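6-phosphogluconate dehydratase (Shewanella oneidensis, PDB 2GP4) probably catalyses, when its iron-sulfur cluster is present, the dehydration of 6-phosphogluconate to 2-keto-3-deoxy-6-phosphogluconate in the Entner-Doudoroff pathway. Local coordinates at residues V302-L314 and I327-N339. Residues are numbered along the deposited sequence; the frame is centred on the assembly and turned at random.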
# COMPACT_ATOMS: atom_id res chain seq x y z
N VAL A 302 0.34 -2.29 -16.15
CA VAL A 302 -0.25 -2.93 -14.99
C VAL A 302 -0.76 -4.30 -15.45
O VAL A 302 -1.65 -4.40 -16.29
CB VAL A 302 -1.39 -2.09 -14.36
CG1 VAL A 302 -2.08 -2.86 -13.25
CG2 VAL A 302 -0.86 -0.74 -13.86
N ASN A 303 -0.13 -5.35 -14.91
CA ASN A 303 -0.50 -6.73 -15.22
C ASN A 303 -0.20 -7.60 -14.01
O ASN A 303 0.28 -7.08 -13.00
CB ASN A 303 0.24 -7.25 -16.47
CG ASN A 303 1.76 -7.23 -16.31
OD1 ASN A 303 2.32 -7.90 -15.44
ND2 ASN A 303 2.42 -6.46 -17.15
N GLU A 304 -0.48 -8.89 -14.11
CA GLU A 304 -0.31 -9.82 -13.00
C GLU A 304 1.12 -9.83 -12.43
O GLU A 304 1.30 -9.79 -11.22
CB GLU A 304 -0.73 -11.24 -13.40
CG GLU A 304 -2.18 -11.35 -13.90
CD GLU A 304 -2.31 -11.36 -15.43
OE1 GLU A 304 -1.61 -10.58 -16.11
OE2 GLU A 304 -3.14 -12.14 -15.95
N LYS A 305 2.11 -9.85 -13.32
CA LYS A 305 3.52 -9.87 -12.90
C LYS A 305 3.93 -8.57 -12.21
O LYS A 305 4.68 -8.60 -11.22
CB LYS A 305 4.44 -10.12 -14.10
CG LYS A 305 4.37 -11.52 -14.67
CD LYS A 305 5.08 -11.56 -16.01
CE LYS A 305 4.73 -12.82 -16.77
NZ LYS A 305 5.46 -14.01 -16.26
N SER A 306 3.47 -7.44 -12.74
CA SER A 306 3.86 -6.14 -12.19
C SER A 306 3.15 -5.88 -10.87
O SER A 306 3.72 -5.26 -9.97
CB SER A 306 3.64 -5.02 -13.21
OG SER A 306 2.29 -4.93 -13.62
N ILE A 307 1.92 -6.36 -10.75
CA ILE A 307 1.18 -6.35 -9.48
C ILE A 307 1.90 -7.17 -8.41
O ILE A 307 2.13 -6.70 -7.29
CB ILE A 307 -0.29 -6.80 -9.66
CG1 ILE A 307 -1.11 -5.70 -10.35
CG2 ILE A 307 -0.93 -7.19 -8.32
CD1 ILE A 307 -1.20 -4.38 -9.57
N VAL A 308 2.27 -8.41 -8.76
CA VAL A 308 3.05 -9.25 -7.85
C VAL A 308 4.35 -8.54 -7.44
O VAL A 308 4.70 -8.51 -6.27
CB VAL A 308 3.33 -10.65 -8.47
CG1 VAL A 308 4.45 -11.38 -7.72
CG2 VAL A 308 2.06 -11.49 -8.48
N ASN A 309 5.04 -7.95 -8.42
CA ASN A 309 6.26 -7.17 -8.19
C ASN A 309 6.04 -6.07 -7.15
O ASN A 309 6.89 -5.85 -6.28
CB ASN A 309 6.79 -6.57 -9.50
CG ASN A 309 7.56 -7.59 -10.37
OD1 ASN A 309 7.68 -8.77 -10.02
ND2 ASN A 309 8.09 -7.13 -11.51
N GLY A 310 4.89 -5.41 -7.24
CA GLY A 310 4.52 -4.35 -6.31
C GLY A 310 4.35 -4.89 -4.91
O GLY A 310 4.77 -4.26 -3.95
N ILE A 311 3.73 -6.06 -4.80
CA ILE A 311 3.52 -6.70 -3.51
C ILE A 311 4.85 -7.11 -2.85
O ILE A 311 5.04 -6.85 -1.66
CB ILE A 311 2.57 -7.91 -3.60
CG1 ILE A 311 1.18 -7.47 -4.06
CG2 ILE A 311 2.50 -8.64 -2.26
CD1 ILE A 311 0.20 -8.64 -4.31
N VAL A 312 5.75 -7.73 -3.61
CA VAL A 312 7.02 -8.19 -3.02
C VAL A 312 7.89 -7.01 -2.56
O VAL A 312 8.56 -7.10 -1.53
CB VAL A 312 7.82 -9.23 -3.90
CG1 VAL A 312 6.88 -10.14 -4.70
CG2 VAL A 312 8.81 -8.56 -4.79
N ALA A 313 7.85 -5.91 -3.31
CA ALA A 313 8.55 -4.68 -2.94
C ALA A 313 7.94 -4.06 -1.69
O ALA A 313 8.67 -3.56 -0.83
CB ALA A 313 8.51 -3.70 -4.08
N LEU A 314 6.61 -4.07 -1.61
CA LEU A 314 5.90 -3.69 -0.40
C LEU A 314 6.35 -4.53 0.80
O LEU A 314 6.55 -4.00 1.89
CB LEU A 314 4.39 -3.84 -0.61
CG LEU A 314 3.36 -3.36 0.42
CD1 LEU A 314 3.09 -4.41 1.51
CD2 LEU A 314 3.74 -2.01 1.03
N ILE A 327 -3.34 -1.90 -3.45
CA ILE A 327 -2.79 -2.79 -4.48
C ILE A 327 -3.92 -3.65 -5.05
O ILE A 327 -4.01 -3.84 -6.26
CB ILE A 327 -1.65 -3.69 -3.92
CG1 ILE A 327 -0.40 -2.85 -3.61
CG2 ILE A 327 -1.32 -4.86 -4.89
CD1 ILE A 327 0.76 -3.65 -3.00
N VAL A 328 -4.76 -4.16 -4.16
CA VAL A 328 -5.90 -5.02 -4.53
C VAL A 328 -6.96 -4.23 -5.32
O VAL A 328 -7.53 -4.75 -6.28
CB VAL A 328 -6.52 -5.69 -3.26
CG1 VAL A 328 -7.84 -6.38 -3.58
CG2 VAL A 328 -5.54 -6.68 -2.67
N ALA A 329 -7.20 -2.99 -4.91
CA ALA A 329 -8.14 -2.11 -5.61
C ALA A 329 -7.62 -1.69 -6.99
O ALA A 329 -8.39 -1.63 -7.96
CB ALA A 329 -8.46 -0.89 -4.78
N ALA A 330 -6.33 -1.40 -7.07
CA ALA A 330 -5.71 -1.04 -8.35
C ALA A 330 -5.76 -2.22 -9.31
O ALA A 330 -6.15 -2.06 -10.46
CB ALA A 330 -4.28 -0.55 -8.16
N ALA A 331 -5.37 -3.39 -8.82
CA ALA A 331 -5.35 -4.61 -9.64
C ALA A 331 -6.75 -4.98 -10.15
O ALA A 331 -6.91 -5.35 -11.31
CB ALA A 331 -4.73 -5.77 -8.88
N ARG A 332 -7.75 -4.88 -9.27
CA ARG A 332 -9.13 -5.21 -9.62
C ARG A 332 -9.64 -4.36 -10.77
O ARG A 332 -10.33 -4.86 -11.65
CB ARG A 332 -10.07 -5.08 -8.42
CG ARG A 332 -11.43 -5.76 -8.63
CD ARG A 332 -11.27 -7.25 -8.90
NE ARG A 332 -12.42 -7.86 -9.57
CZ ARG A 332 -12.58 -7.89 -10.89
NH1 ARG A 332 -11.68 -7.34 -11.70
NH2 ARG A 332 -13.65 -8.48 -11.42
N ALA A 333 -9.28 -3.08 -10.76
CA ALA A 333 -9.63 -2.16 -11.84
C ALA A 333 -9.09 -2.67 -13.18
O ALA A 333 -9.71 -2.46 -14.22
CB ALA A 333 -9.11 -0.75 -11.55
N ALA A 334 -7.95 -3.35 -13.12
CA ALA A 334 -7.28 -3.87 -14.32
C ALA A 334 -7.63 -5.32 -14.62
O ALA A 334 -6.93 -5.98 -15.40
CB ALA A 334 -5.77 -3.69 -14.19
N GLY A 335 -8.69 -5.82 -13.99
CA GLY A 335 -9.16 -7.19 -14.21
C GLY A 335 -8.35 -8.26 -13.49
O GLY A 335 -8.50 -9.45 -13.78
N ILE A 336 -7.52 -7.84 -12.54
CA ILE A 336 -6.64 -8.75 -11.82
C ILE A 336 -7.12 -8.95 -10.39
O ILE A 336 -7.29 -7.99 -9.64
CB ILE A 336 -5.17 -8.25 -11.85
CG1 ILE A 336 -4.70 -8.12 -13.30
CG2 ILE A 336 -4.26 -9.20 -11.08
CD1 ILE A 336 -3.64 -7.05 -13.53
N ILE A 337 -7.34 -10.21 -10.01
CA ILE A 337 -7.90 -10.55 -8.70
C ILE A 337 -6.82 -11.10 -7.77
O ILE A 337 -6.29 -12.18 -8.00
CB ILE A 337 -9.08 -11.55 -8.82
CG1 ILE A 337 -10.08 -11.08 -9.89
CG2 ILE A 337 -9.74 -11.76 -7.45
CD1 ILE A 337 -11.27 -11.99 -10.11
N VAL A 338 -6.52 -10.33 -6.71
CA VAL A 338 -5.53 -10.71 -5.70
C VAL A 338 -6.19 -10.76 -4.31
O VAL A 338 -6.96 -9.86 -3.96
CB VAL A 338 -4.34 -9.69 -5.66
CG1 VAL A 338 -3.39 -9.97 -4.51
CG2 VAL A 338 -3.58 -9.67 -6.99
N ASN A 339 -5.90 -11.80 -3.53
CA ASN A 339 -6.45 -11.90 -2.18
C ASN A 339 -5.37 -12.01 -1.08
O ASN A 339 -4.18 -11.97 -1.37
CB ASN A 339 -7.51 -13.02 -2.08
CG ASN A 339 -6.95 -14.41 -2.42
OD1 ASN A 339 -7.70 -15.29 -2.86
ND2 ASN A 339 -5.66 -14.62 -2.21
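Val302 leads off, its CG1 3.9 Å from Ala334 CB, while Leu182 and Leu186 of helix 179-186 also touch it. At Asn303 the backbone takes the contact: Ile336 CD1 lies 3.5 Å from Asn303 C, against the first turn of helix 304-316. That turn is fixed by a capping box, with Ser306 N donating to Asn303 OD1 and Asn303 N to Ser306 OG. Glu304 adds its backbone N, 3.7 Å from Ile336 CD1, and its aliphatic CG, the two side chains crossing at a slant. Ile307 is central. Its CG2, anti to the backbone N, meets Val338 CG2 at 3.9 Å, and the CG1-CD1 arm lies on Ala331 CB. Cutting this residue back to alanine would probably leave a gap between Ala331 and Val338. Gly310 has no side chain, and with Ile307, Ile311 and Leu314 it forms the hole that receives Ile327 as a knob; Ile311 CG1 presses on Ile327 CG2 at 3.7 Å. Ile311 CD1 runs on to Val338 CG1 (3.8 Å), and both side chains also touch Phe343 of helix 340-347. The axes of 304-314 and 327-333 come within 10.8 Å, their directions 176° apart, and a Schellman motif at Gly335 swings Ile336 and Val338 back over helix 304-316: an antiparallel helical hairpin, buried in the largely alpha-helical N-terminal domain.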